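Local coordinates for polysaccharide deacetylase-like protein (Bacillus anthracis, PDB 4V33) that is a putative zinc-binding polysaccharide deacetylase, required with a second such protein for osmotic stability and the maintenance of cell shape, at residues R114-I119 / S136-Q142; G181-F187 / V196-V202; T71-Y77 / K97-L103; K175-D179 / L221-F226. All blocks are in the same frame, centred on the assembly; numbering follows the deposited sequence. Where two conformers were deposited one is given.

Interaction 1: R114-I119 / S136-Q142; sequences RGEFQI and SAITFEQ
Phe117 and Phe140, on one face of an antiparallel strand pair, meet through CE1 and CD1 at 3.9 Å, their ring planes almost perpendicular (89°) and the approach oblique. On the same face Ile138 CG2 lies between Phe117 CB (3.8 Å) and Ile119 CD1. Ile138 holds this methyl between its backbone N and carbonyl carbon, with CG1 anti to the N (chi1 -179°), which leads its longer branch away from strand 115-119. Six backbone bonds join the hydrogen-bonded pairs Gly115-Phe140, Phe117-Ile138 and Ile119-Ser136; that from Phe117 N to Ile138 O is nearly straight (2.8 Å, 170°). Gly115 has positive phi, and Gln142 CG packs 3.3 Å from its N. The opposite face, with Glu116, Gln118, Ala137 and Thr139, is largely polar: one water joins Glu116 OE2 to Thr139 OG1, and the carboxylate also reaches Lys195 and Thr82. At the end of the ladder Arg114 bends at chi3 and grips Glu141 O side-on with NE and NH2, both at 3.0 Å. That oxygen lies in the guanidinium plane, Phe140 CB covers one guanidinium face, and NH1 goes on to Ser58 O. The segments belong to the hairpin 115-124/130-140; strand 74-81 flanks 115-124, while strands 48-51 and 60-66 pack against Ile119 and Ile138, consistent with a fibronectin type III sandwich.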
# COMPACT_ATOMS: atom_id res chain seq x y z
N ARG A 114 -1.58 13.97 -3.19
CA ARG A 114 -1.12 13.19 -4.33
C ARG A 114 -2.04 12.00 -4.58
O ARG A 114 -3.16 11.94 -4.05
CB ARG A 114 0.33 12.75 -4.08
CG ARG A 114 1.27 13.94 -3.88
CD ARG A 114 2.71 13.52 -3.59
NE ARG A 114 3.24 12.67 -4.65
CZ ARG A 114 3.74 13.13 -5.79
NH1 ARG A 114 3.79 14.44 -6.02
NH2 ARG A 114 4.20 12.28 -6.70
N GLY A 115 -1.60 11.06 -5.41
CA GLY A 115 -2.45 9.94 -5.78
C GLY A 115 -3.14 10.12 -7.12
O GLY A 115 -2.72 10.92 -7.95
N GLU A 116 -4.20 9.34 -7.32
CA GLU A 116 -4.97 9.37 -8.56
C GLU A 116 -5.98 10.51 -8.57
O GLU A 116 -6.76 10.70 -7.62
CB GLU A 116 -5.70 8.04 -8.76
CG GLU A 116 -6.43 7.92 -10.09
CD GLU A 116 -7.27 6.66 -10.15
OE1 GLU A 116 -8.36 6.64 -9.55
OE2 GLU A 116 -6.83 5.68 -10.78
N PHE A 117 -5.95 11.28 -9.66
CA PHE A 117 -6.93 12.32 -9.90
C PHE A 117 -7.73 11.93 -11.13
O PHE A 117 -7.16 11.64 -12.18
CB PHE A 117 -6.23 13.65 -10.19
CG PHE A 117 -5.50 14.23 -9.01
CD1 PHE A 117 -4.26 13.73 -8.62
CD2 PHE A 117 -6.02 15.31 -8.32
CE1 PHE A 117 -3.58 14.28 -7.55
CE2 PHE A 117 -5.33 15.88 -7.26
CZ PHE A 117 -4.12 15.34 -6.86
N GLN A 118 -9.06 11.91 -11.00
CA GLN A 118 -9.92 11.67 -12.16
C GLN A 118 -10.24 12.97 -12.88
O GLN A 118 -10.32 14.03 -12.26
CB GLN A 118 -11.20 10.94 -11.73
CG GLN A 118 -10.88 9.52 -11.26
CD GLN A 118 -12.10 8.70 -10.92
OE1 GLN A 118 -13.01 8.54 -11.73
NE2 GLN A 118 -12.12 8.15 -9.70
N ILE A 119 -10.38 12.88 -14.20
CA ILE A 119 -10.61 14.05 -15.05
C ILE A 119 -11.77 13.75 -16.00
O ILE A 119 -11.73 12.78 -16.75
CB ILE A 119 -9.36 14.39 -15.90
CG1 ILE A 119 -8.12 14.56 -15.01
CG2 ILE A 119 -9.61 15.65 -16.74
CD1 ILE A 119 -6.80 14.58 -15.78
N SER A 136 -10.46 10.67 -18.19
CA SER A 136 -9.15 10.06 -18.00
C SER A 136 -8.76 10.21 -16.54
O SER A 136 -9.59 10.53 -15.69
CB SER A 136 -8.11 10.72 -18.91
OG SER A 136 -6.91 9.95 -18.95
N ALA A 137 -7.48 9.97 -16.27
CA ALA A 137 -6.94 10.12 -14.93
C ALA A 137 -5.46 10.41 -15.02
O ALA A 137 -4.81 10.12 -16.04
CB ALA A 137 -7.19 8.86 -14.11
N ILE A 138 -4.94 11.02 -13.97
CA ILE A 138 -3.51 11.23 -13.83
C ILE A 138 -3.11 10.85 -12.41
O ILE A 138 -3.82 11.14 -11.46
CB ILE A 138 -3.12 12.69 -14.12
CG1 ILE A 138 -1.60 12.87 -13.99
CG2 ILE A 138 -3.87 13.66 -13.21
CD1 ILE A 138 -1.11 14.19 -14.54
N THR A 139 -1.97 10.17 -12.28
CA THR A 139 -1.55 9.70 -10.96
C THR A 139 -0.19 10.26 -10.56
O THR A 139 0.81 10.03 -11.24
CB THR A 139 -1.51 8.16 -10.90
OG1 THR A 139 -2.82 7.64 -11.13
CG2 THR A 139 -1.02 7.71 -9.52
N PHE A 140 -0.18 10.99 -9.45
CA PHE A 140 1.05 11.43 -8.82
C PHE A 140 1.37 10.44 -7.70
O PHE A 140 0.72 10.45 -6.65
CB PHE A 140 0.89 12.86 -8.28
CG PHE A 140 0.77 13.90 -9.37
CD1 PHE A 140 -0.47 14.19 -9.92
CD2 PHE A 140 1.89 14.53 -9.87
CE1 PHE A 140 -0.58 15.12 -10.94
CE2 PHE A 140 1.78 15.46 -10.89
CZ PHE A 140 0.55 15.75 -11.43
N GLU A 141 2.35 9.58 -7.94
CA GLU A 141 2.61 8.44 -7.05
C GLU A 141 2.74 8.82 -5.59
O GLU A 141 3.47 9.75 -5.24
CB GLU A 141 3.87 7.69 -7.49
CG GLU A 141 3.74 6.96 -8.82
CD GLU A 141 2.71 5.84 -8.78
OE1 GLU A 141 2.39 5.35 -7.68
OE2 GLU A 141 2.23 5.44 -9.87
N GLN A 142 2.00 8.11 -4.75
CA GLN A 142 2.08 8.31 -3.30
C GLN A 142 3.10 7.38 -2.67
O GLN A 142 3.25 6.23 -3.07
CB GLN A 142 0.72 8.05 -2.64
CG GLN A 142 -0.37 8.96 -3.13
CD GLN A 142 -1.56 9.01 -2.20
OE1 GLN A 142 -1.90 10.07 -1.69
NE2 GLN A 142 -2.23 7.88 -2.02
O HOH W 1 -1.02 12.77 -0.62
O HOH W 2 -3.84 5.25 -10.73

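Interaction 2: G181-F187 / V196-V202; sequences GYTLLTF and VNKPIFV. With EDO (1,2-ethanediol), chain G; ACT (acetate ion), chain E.
Thr183 bonds twice to segment 196-202: its N donates to Lys198 O, from above the carbonyl plane, and OG1 donates to Asn197 O at 2.7 Å, in the carbonyl plane on a lone pair. Further on, Ile200 N bonds to Thr183 O, and Leu185 N meets Ile200 O almost head-on to the carbonyl (2.9 Å). Past this point the strands splay, their short axes 48° apart, and two waters fill in: one accepts from Val202 N and lies within bonding distance of Leu185 O, the other lies between Leu185 O and Val202 O. The pairing is parallel, with 183-185 beside strand 199-206 in the parallel sheet of the deacetylase domain, a family with a distorted (beta/alpha) barrel. Apolar contacts fall on both faces. Leu184 and Ile200 lie side by side, CD1 3.9 Å from CG2, and the other Leu184 methyl, CD2, touches Val202 CG2. On the other face Leu185 CD1 rests on Pro199 CB. Aromatic contacts occupy the two ends. The extended Lys198 chain runs over Tyr182, with CD 4.0 Å from the ring centroid and 8° off its normal. Phe201, CG anti to its carbonyl carbon (chi1 -77°), turns one ring face to Leu185 CB, 4.0 Å from the centroid, while its CE2 sits over the centre of the Phe187 ring. Of the bound small molecules, acetate accepts from Tyr182 OH (2.5 Å) and Lys198 NZ, and ethanediol O2 accepts from Leu184 N at 2.8 Å.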
# COMPACT_ATOMS: atom_id res chain seq x y z
N GLY A 181 -6.18 9.61 9.92
CA GLY A 181 -6.75 9.38 8.61
C GLY A 181 -5.96 8.47 7.70
O GLY A 181 -6.11 8.55 6.48
N TYR A 182 -5.11 7.62 8.26
CA TYR A 182 -4.40 6.64 7.46
C TYR A 182 -5.34 5.55 6.97
O TYR A 182 -6.31 5.21 7.64
CB TYR A 182 -3.25 6.02 8.27
CG TYR A 182 -2.07 6.96 8.42
CD1 TYR A 182 -2.09 7.97 9.38
CD2 TYR A 182 -0.97 6.86 7.59
CE1 TYR A 182 -1.02 8.84 9.51
CE2 TYR A 182 0.10 7.73 7.70
CZ TYR A 182 0.07 8.71 8.67
OH TYR A 182 1.13 9.59 8.79
N THR A 183 -5.06 5.01 5.78
CA THR A 183 -5.82 3.88 5.27
C THR A 183 -4.93 2.64 5.30
O THR A 183 -3.95 2.53 4.55
CB THR A 183 -6.31 4.12 3.81
OG1 THR A 183 -7.04 5.35 3.74
CG2 THR A 183 -7.20 2.97 3.35
N LEU A 184 -5.26 1.72 6.20
CA LEU A 184 -4.48 0.49 6.32
C LEU A 184 -4.84 -0.44 5.17
O LEU A 184 -6.02 -0.62 4.84
CB LEU A 184 -4.75 -0.18 7.67
CG LEU A 184 -3.98 0.39 8.88
CD1 LEU A 184 -4.34 1.84 9.21
CD2 LEU A 184 -4.20 -0.50 10.10
N LEU A 185 -3.81 -1.00 4.54
CA LEU A 185 -3.98 -1.87 3.39
C LEU A 185 -3.20 -3.16 3.55
O LEU A 185 -2.28 -3.26 4.37
CB LEU A 185 -3.49 -1.19 2.11
CG LEU A 185 -4.22 0.08 1.67
CD1 LEU A 185 -3.53 0.66 0.44
CD2 LEU A 185 -5.69 -0.21 1.39
N THR A 186 -3.58 -4.15 2.75
CA THR A 186 -2.80 -5.38 2.59
C THR A 186 -2.55 -5.56 1.09
O THR A 186 -3.11 -4.82 0.29
CB THR A 186 -3.52 -6.61 3.17
OG1 THR A 186 -4.83 -6.74 2.59
CG2 THR A 186 -3.65 -6.48 4.68
N PHE A 187 -1.75 -6.54 0.70
CA PHE A 187 -1.32 -6.61 -0.70
C PHE A 187 -2.43 -6.97 -1.70
O PHE A 187 -2.29 -6.72 -2.89
CB PHE A 187 -0.09 -7.52 -0.85
CG PHE A 187 1.15 -6.91 -0.29
CD1 PHE A 187 1.79 -5.88 -0.97
CD2 PHE A 187 1.65 -7.30 0.95
CE1 PHE A 187 2.92 -5.27 -0.45
CE2 PHE A 187 2.78 -6.69 1.49
CZ PHE A 187 3.41 -5.67 0.79
N VAL A 196 -6.55 5.87 -2.23
CA VAL A 196 -6.91 6.10 -0.83
C VAL A 196 -6.02 7.15 -0.20
O VAL A 196 -4.93 7.43 -0.69
CB VAL A 196 -6.82 4.81 0.01
CG1 VAL A 196 -7.69 3.71 -0.60
CG2 VAL A 196 -5.35 4.35 0.17
N ASN A 197 -6.50 7.74 0.88
CA ASN A 197 -5.73 8.73 1.62
C ASN A 197 -4.72 8.04 2.53
O ASN A 197 -5.05 7.07 3.21
CB ASN A 197 -6.68 9.57 2.48
CG ASN A 197 -5.98 10.71 3.18
OD1 ASN A 197 -5.98 10.80 4.41
ND2 ASN A 197 -5.37 11.60 2.40
N LYS A 198 -3.49 8.55 2.53
CA LYS A 198 -2.45 8.08 3.45
C LYS A 198 -2.36 6.56 3.56
O LYS A 198 -2.56 5.99 4.64
CB LYS A 198 -2.67 8.70 4.83
CG LYS A 198 -2.58 10.21 4.86
CD LYS A 198 -2.71 10.72 6.29
CE LYS A 198 -2.73 12.23 6.33
NZ LYS A 198 -2.77 12.71 7.74
N PRO A 199 -2.08 5.88 2.44
CA PRO A 199 -1.94 4.42 2.47
C PRO A 199 -0.79 3.99 3.37
O PRO A 199 0.24 4.66 3.43
CB PRO A 199 -1.60 4.08 1.01
CG PRO A 199 -0.97 5.34 0.47
CD PRO A 199 -1.78 6.44 1.11
N ILE A 200 -0.98 2.88 4.08
CA ILE A 200 0.06 2.33 4.93
C ILE A 200 -0.16 0.83 5.09
O ILE A 200 -1.31 0.37 5.10
CB ILE A 200 0.09 3.05 6.30
CG1 ILE A 200 1.32 2.62 7.12
CG2 ILE A 200 -1.22 2.84 7.08
CD1 ILE A 200 1.66 3.62 8.24
N PHE A 201 0.93 0.08 5.18
CA PHE A 201 0.87 -1.37 5.37
C PHE A 201 1.46 -1.72 6.72
O PHE A 201 2.64 -1.48 6.97
CB PHE A 201 1.68 -2.08 4.27
CG PHE A 201 0.98 -2.14 2.95
CD1 PHE A 201 0.75 -0.98 2.22
CD2 PHE A 201 0.56 -3.35 2.42
CE1 PHE A 201 0.10 -1.02 1.00
CE2 PHE A 201 -0.09 -3.40 1.20
CZ PHE A 201 -0.32 -2.24 0.49
N VAL A 202 0.63 -2.27 7.60
CA VAL A 202 1.11 -2.80 8.86
C VAL A 202 1.47 -4.27 8.63
O VAL A 202 0.62 -5.05 8.19
CB VAL A 202 0.04 -2.70 9.96
CG1 VAL A 202 0.56 -3.28 11.28
CG2 VAL A 202 -0.40 -1.24 10.14
C1 EDO G . -9.27 3.51 7.85
O1 EDO G . -10.41 2.66 7.69
C2 EDO G . -8.07 2.69 8.29
O2 EDO G . -7.78 1.68 7.33
C ACT E . 0.15 12.60 9.66
O ACT E . 0.69 11.63 10.24
OXT ACT E . -0.15 12.41 8.46
CH3 ACT E . -0.10 13.90 10.36
O HOH W 3 -2.11 -2.52 7.08
O HOH W 4 -0.24 -4.94 5.40

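Interaction 3: T71-Y77 / K97-L103; sequences TLTEVQY and KEKQFSL
Phe101 lies broadside to Val75 where a classic beta bulge, Thr73 and Glu74 both facing Ile124, leads into strand 74-81 of the antiparallel sheet. Val75 CG2 stands over one ring face, 3.7 Å from the centroid and 21° off the normal, displaced toward CG. Its position anti to the carbonyl carbon, with CG1 anti to the N (chi1 167°), turns this one methyl to the phenylalanine and lets CG1 cover a face of the Tyr77 ring. The backbone of Lys97 backs the Phe101 ring on its opposite face, where CA is offset toward the rim. The valine and the start of the loop thus sandwich the ring, while the carbonyl oxygens of Leu72 and Thr73 lie in its plane at the far edge, and Leu72 CB touches CZ at 4.0 Å. Tyr77 crosses Phe101 at about a right angle, its hydroxyl arriving beside Phe101 CB at the main chain. Leu103 runs alongside Tyr77 in the opposite direction, its CD2 3.7 Å from Tyr77 CD2. Ile63 and Ile119 also pack against Tyr77, and Ile68 against Phe101. This ties the loop between strands 90-94 and 103-106 to strand 74-81, across the interior of a sandwich that fits the fibronectin type III fold. Polar bonds close both ends. Lys97, fully extended, donates from NZ to Leu72 O at 2.9 Å, while Tyr77 OH donates to Phe101 O at 2.8 Å, tilted 28° from the carbonyl plane.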
# COMPACT_ATOMS: atom_id res chain seq x y z
N THR A 71 -16.58 22.01 -32.87
CA THR A 71 -15.99 23.34 -32.72
C THR A 71 -16.30 23.87 -31.32
O THR A 71 -17.46 23.96 -30.94
CB THR A 71 -16.58 24.33 -33.73
OG1 THR A 71 -16.16 23.98 -35.05
CG2 THR A 71 -16.14 25.76 -33.42
N LEU A 72 -15.26 24.22 -30.56
CA LEU A 72 -15.45 24.66 -29.18
C LEU A 72 -14.80 26.00 -28.87
O LEU A 72 -13.80 26.37 -29.48
CB LEU A 72 -14.85 23.62 -28.22
CG LEU A 72 -15.36 22.18 -28.25
CD1 LEU A 72 -14.56 21.33 -27.28
CD2 LEU A 72 -16.85 22.13 -27.91
N THR A 73 -15.35 26.70 -27.89
CA THR A 73 -14.72 27.92 -27.40
C THR A 73 -14.00 27.65 -26.09
O THR A 73 -13.10 28.39 -25.69
CB THR A 73 -15.74 29.05 -27.18
OG1 THR A 73 -16.79 28.60 -26.33
CG2 THR A 73 -16.32 29.50 -28.51
N GLU A 74 -14.37 26.56 -25.42
CA GLU A 74 -13.89 26.29 -24.08
C GLU A 74 -13.95 24.81 -23.76
O GLU A 74 -14.82 24.10 -24.27
CB GLU A 74 -14.76 27.08 -23.09
CG GLU A 74 -14.46 26.89 -21.61
CD GLU A 74 -15.47 27.60 -20.73
OE1 GLU A 74 -16.41 28.22 -21.27
OE2 GLU A 74 -15.33 27.54 -19.48
N VAL A 75 -13.03 24.34 -22.94
CA VAL A 75 -13.11 23.00 -22.37
C VAL A 75 -13.13 23.15 -20.86
O VAL A 75 -12.34 23.92 -20.29
CB VAL A 75 -11.91 22.11 -22.78
CG1 VAL A 75 -11.85 20.84 -21.94
CG2 VAL A 75 -12.01 21.77 -24.27
N GLN A 76 -14.05 22.46 -20.19
CA GLN A 76 -14.05 22.45 -18.73
C GLN A 76 -13.64 21.09 -18.23
O GLN A 76 -14.21 20.08 -18.63
CB GLN A 76 -15.43 22.82 -18.18
CG GLN A 76 -15.87 24.21 -18.62
CD GLN A 76 -17.11 24.70 -17.89
OE1 GLN A 76 -17.78 23.94 -17.20
NE2 GLN A 76 -17.42 25.97 -18.07
N TYR A 77 -12.63 21.08 -17.36
CA TYR A 77 -12.12 19.84 -16.79
C TYR A 77 -12.60 19.69 -15.36
O TYR A 77 -12.20 20.46 -14.48
CB TYR A 77 -10.59 19.84 -16.77
CG TYR A 77 -9.92 19.98 -18.12
CD1 TYR A 77 -9.61 18.86 -18.88
CD2 TYR A 77 -9.55 21.23 -18.61
CE1 TYR A 77 -8.97 18.98 -20.11
CE2 TYR A 77 -8.90 21.36 -19.85
CZ TYR A 77 -8.62 20.22 -20.59
OH TYR A 77 -7.98 20.32 -21.81
N LYS A 97 -7.77 27.74 -26.93
CA LYS A 97 -8.09 26.95 -28.12
C LYS A 97 -6.88 26.71 -29.03
O LYS A 97 -6.72 25.64 -29.60
CB LYS A 97 -9.22 27.61 -28.90
CG LYS A 97 -9.64 26.85 -30.13
CD LYS A 97 -10.94 27.40 -30.69
CE LYS A 97 -11.40 26.60 -31.89
NZ LYS A 97 -12.82 26.88 -32.21
N GLU A 98 -6.02 27.72 -29.14
CA GLU A 98 -4.85 27.61 -30.02
C GLU A 98 -3.73 26.78 -29.40
O GLU A 98 -2.75 26.45 -30.07
CB GLU A 98 -4.35 28.99 -30.42
CG GLU A 98 -5.43 29.86 -31.05
CD GLU A 98 -6.09 29.19 -32.23
OE1 GLU A 98 -5.38 28.56 -33.04
OE2 GLU A 98 -7.34 29.27 -32.34
N LYS A 99 -3.88 26.45 -28.12
CA LYS A 99 -2.90 25.62 -27.42
C LYS A 99 -3.52 24.32 -26.92
O LYS A 99 -3.19 23.85 -25.84
CB LYS A 99 -2.29 26.39 -26.25
CG LYS A 99 -1.60 27.69 -26.63
CD LYS A 99 -0.93 28.32 -25.42
CE LYS A 99 -0.24 29.63 -25.77
NZ LYS A 99 0.49 30.20 -24.61
N GLN A 100 -4.43 23.76 -27.72
CA GLN A 100 -5.08 22.49 -27.40
C GLN A 100 -5.75 22.49 -26.03
O GLN A 100 -5.70 21.50 -25.30
CB GLN A 100 -4.08 21.33 -27.53
CG GLN A 100 -3.57 21.13 -28.96
CD GLN A 100 -2.49 20.08 -29.06
OE1 GLN A 100 -1.77 19.81 -28.09
NE2 GLN A 100 -2.35 19.48 -30.24
N PHE A 101 -6.37 23.62 -25.69
CA PHE A 101 -7.07 23.79 -24.42
C PHE A 101 -6.20 23.42 -23.23
O PHE A 101 -6.62 22.72 -22.31
CB PHE A 101 -8.41 23.06 -24.45
CG PHE A 101 -9.37 23.62 -25.46
CD1 PHE A 101 -10.03 24.81 -25.22
CD2 PHE A 101 -9.56 22.99 -26.68
CE1 PHE A 101 -10.90 25.34 -26.15
CE2 PHE A 101 -10.41 23.52 -27.62
CZ PHE A 101 -11.09 24.70 -27.36
N SER A 102 -4.98 23.93 -23.29
CA SER A 102 -3.98 23.68 -22.26
C SER A 102 -4.49 24.08 -20.88
O SER A 102 -5.13 25.12 -20.72
CB SER A 102 -2.71 24.47 -22.60
OG SER A 102 -1.84 24.57 -21.49
N LEU A 103 -4.20 23.24 -19.89
CA LEU A 103 -4.55 23.51 -18.51
C LEU A 103 -3.40 23.12 -17.61
O LEU A 103 -3.05 21.94 -17.51
CB LEU A 103 -5.80 22.74 -18.10
CG LEU A 103 -6.32 23.07 -16.69
CD1 LEU A 103 -7.26 24.28 -16.74
CD2 LEU A 103 -7.00 21.86 -16.05

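Interaction 4: K175-D179 / L221-F226; sequences KYLKD and LKDDTF. With EDO (1,2-ethanediol), chain G; ACT (acetate ion), chain E.
Phe226 presents one ring face to the aliphatic chain of Lys178: CB stands over the ring centre, 3.6 Å from the centroid and 10° off the normal, in a CH-pi contact. CG follows at 3.6 Å from Phe226 CG, and the backbone takes part too, Lys178 CA lying close to CE1. Ethanediol, probably from the crystallisation liquor, comes obliquely to the same ring, its C2 near CD1. With CG anti to the backbone N (chi1 179°) and every later torsion extended, Lys178 spans the phenylalanine and carries its ammonium beyond the ring. There NZ bonds to two oxygens of the 221-226 turn. It donates to Leu221 O at 2.8 Å, in the carbonyl plane on a lone pair, and makes a salt bridge with Asp223 OD2 (2.9 Å), which it meets 60° out of the carboxylate plane. The carbonyl belongs to the last residue of helix 211-221, so the lysine probably offsets negative charge at that helix end. Asp223 uses its other oxygen to shape the turn: OD1 accepts from Thr225 N, Thr225 OG1 and, almost straight, Phe226 N, an Asx turn and Asx motif; these three donors fix the carboxylate that offers OD2 to the lysine. Leu221 CD1 makes a van der Waals contact with Lys175 N, 3.8 Å away. The contact joins the C-terminal end of helix 167-179 to the connection from helix 211-221 to strand 230-234; Leu184 of strand 183-185 packs on Phe226, and helix 352-359 covers Tyr176 and Leu177.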
# COMPACT_ATOMS: atom_id res chain seq x y z
N LYS A 175 -3.62 3.69 17.21
CA LYS A 175 -4.55 4.78 17.48
C LYS A 175 -4.10 6.03 16.74
O LYS A 175 -4.94 6.82 16.27
CB LYS A 175 -4.66 5.06 18.98
CG LYS A 175 -5.67 6.13 19.34
CD LYS A 175 -5.80 6.29 20.84
CE LYS A 175 -6.93 7.23 21.23
NZ LYS A 175 -6.65 8.65 20.86
N TYR A 176 -2.79 6.23 16.63
CA TYR A 176 -2.28 7.34 15.84
C TYR A 176 -2.74 7.23 14.38
O TYR A 176 -3.17 8.21 13.78
CB TYR A 176 -0.75 7.46 15.94
CG TYR A 176 -0.21 8.64 15.15
CD1 TYR A 176 0.12 8.50 13.81
CD2 TYR A 176 -0.06 9.89 15.73
CE1 TYR A 176 0.58 9.57 13.07
CE2 TYR A 176 0.41 10.97 15.00
CZ TYR A 176 0.73 10.80 13.66
OH TYR A 176 1.19 11.86 12.92
N LEU A 177 -2.65 6.03 13.82
CA LEU A 177 -3.12 5.81 12.45
C LEU A 177 -4.62 6.13 12.34
O LEU A 177 -5.07 6.78 11.38
CB LEU A 177 -2.83 4.38 12.01
CG LEU A 177 -1.36 3.98 12.01
CD1 LEU A 177 -1.20 2.57 11.46
CD2 LEU A 177 -0.56 4.97 11.18
N LYS A 178 -5.38 5.65 13.32
CA LYS A 178 -6.83 5.86 13.34
C LYS A 178 -7.19 7.33 13.42
O LYS A 178 -8.08 7.80 12.71
CB LYS A 178 -7.45 5.12 14.53
CG LYS A 178 -8.96 5.27 14.67
CD LYS A 178 -9.49 4.41 15.81
CE LYS A 178 -11.01 4.57 15.96
NZ LYS A 178 -11.56 3.67 17.02
N ASP A 179 -6.49 8.06 14.28
CA ASP A 179 -6.78 9.47 14.51
C ASP A 179 -6.30 10.40 13.40
O ASP A 179 -6.71 11.57 13.35
CB ASP A 179 -6.18 9.92 15.84
CG ASP A 179 -6.86 9.29 17.03
OD1 ASP A 179 -7.95 8.71 16.84
OD2 ASP A 179 -6.31 9.39 18.15
N LEU A 221 -9.92 -1.37 18.16
CA LEU A 221 -9.89 -0.07 17.50
C LEU A 221 -10.84 0.01 16.32
O LEU A 221 -11.28 1.09 15.92
CB LEU A 221 -8.46 0.29 17.07
CG LEU A 221 -7.49 0.54 18.23
CD1 LEU A 221 -6.09 0.82 17.73
CD2 LEU A 221 -7.99 1.67 19.11
N LYS A 222 -11.14 -1.15 15.74
CA LYS A 222 -12.06 -1.23 14.62
C LYS A 222 -13.43 -0.69 15.00
O LYS A 222 -13.97 -1.04 16.06
CB LYS A 222 -12.18 -2.68 14.13
CG LYS A 222 -13.16 -2.88 12.97
CD LYS A 222 -13.06 -4.30 12.44
CE LYS A 222 -14.11 -4.58 11.37
NZ LYS A 222 -13.91 -3.75 10.16
N ASP A 223 -13.98 0.17 14.16
CA ASP A 223 -15.34 0.69 14.35
C ASP A 223 -15.94 1.13 13.02
O ASP A 223 -15.44 0.75 11.96
CB ASP A 223 -15.37 1.82 15.40
CG ASP A 223 -14.57 3.05 14.99
OD1 ASP A 223 -14.28 3.25 13.79
OD2 ASP A 223 -14.24 3.85 15.90
N ASP A 224 -17.01 1.94 13.06
CA ASP A 224 -17.70 2.34 11.84
C ASP A 224 -16.83 3.13 10.86
O ASP A 224 -17.10 3.14 9.66
CB ASP A 224 -18.97 3.13 12.16
CG ASP A 224 -19.99 2.30 12.91
OD1 ASP A 224 -19.81 1.07 13.01
OD2 ASP A 224 -20.98 2.88 13.41
N THR A 225 -15.79 3.79 11.37
CA THR A 225 -14.91 4.59 10.53
C THR A 225 -13.58 3.89 10.24
O THR A 225 -13.10 3.88 9.10
CB THR A 225 -14.65 5.97 11.15
OG1 THR A 225 -14.11 5.81 12.47
CG2 THR A 225 -15.94 6.77 11.23
N PHE A 226 -13.00 3.29 11.27
CA PHE A 226 -11.67 2.68 11.17
C PHE A 226 -11.76 1.19 10.84
O PHE A 226 -12.30 0.41 11.63
CB PHE A 226 -10.93 2.90 12.50
CG PHE A 226 -9.48 2.51 12.48
CD1 PHE A 226 -8.58 3.15 11.64
CD2 PHE A 226 -9.00 1.54 13.34
CE1 PHE A 226 -7.22 2.79 11.64
CE2 PHE A 226 -7.65 1.18 13.35
CZ PHE A 226 -6.76 1.82 12.50
C1 EDO G . -9.27 3.51 7.85
O1 EDO G . -10.41 2.66 7.69
C2 EDO G . -8.07 2.69 8.29
O2 EDO G . -7.78 1.68 7.33
C ACT E . 0.15 12.60 9.66
O ACT E . 0.69 11.63 10.24
OXT ACT E . -0.15 12.41 8.46
CH3 ACT E . -0.10 13.90 10.36

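In the fold
Interactions 1 and 3 share the N-terminal sandwich: strands 74-81 and 115-124 are neighbours, and Ile119 CG2 packs on Tyr77 CD1 at 3.9 Å, with the contact centres about 21 Å apart. Interaction 1 also reaches the deacetylase domain, where Gln142 NE2 probably bonds to Val196 O (3.0 Å) of interaction 2. Interactions 2 and 4, centres about 12 Å apart, meet through Leu184 and Leu177 (CD1 to CD1 3.9 Å), and both touch the same acetate and ethanediol. Interaction 3 lies far off, about 44 Å from interaction 4 between centres. None includes the zinc ligands Asp206, His264 and His268, but the strand of 196-202 continues to Asp206.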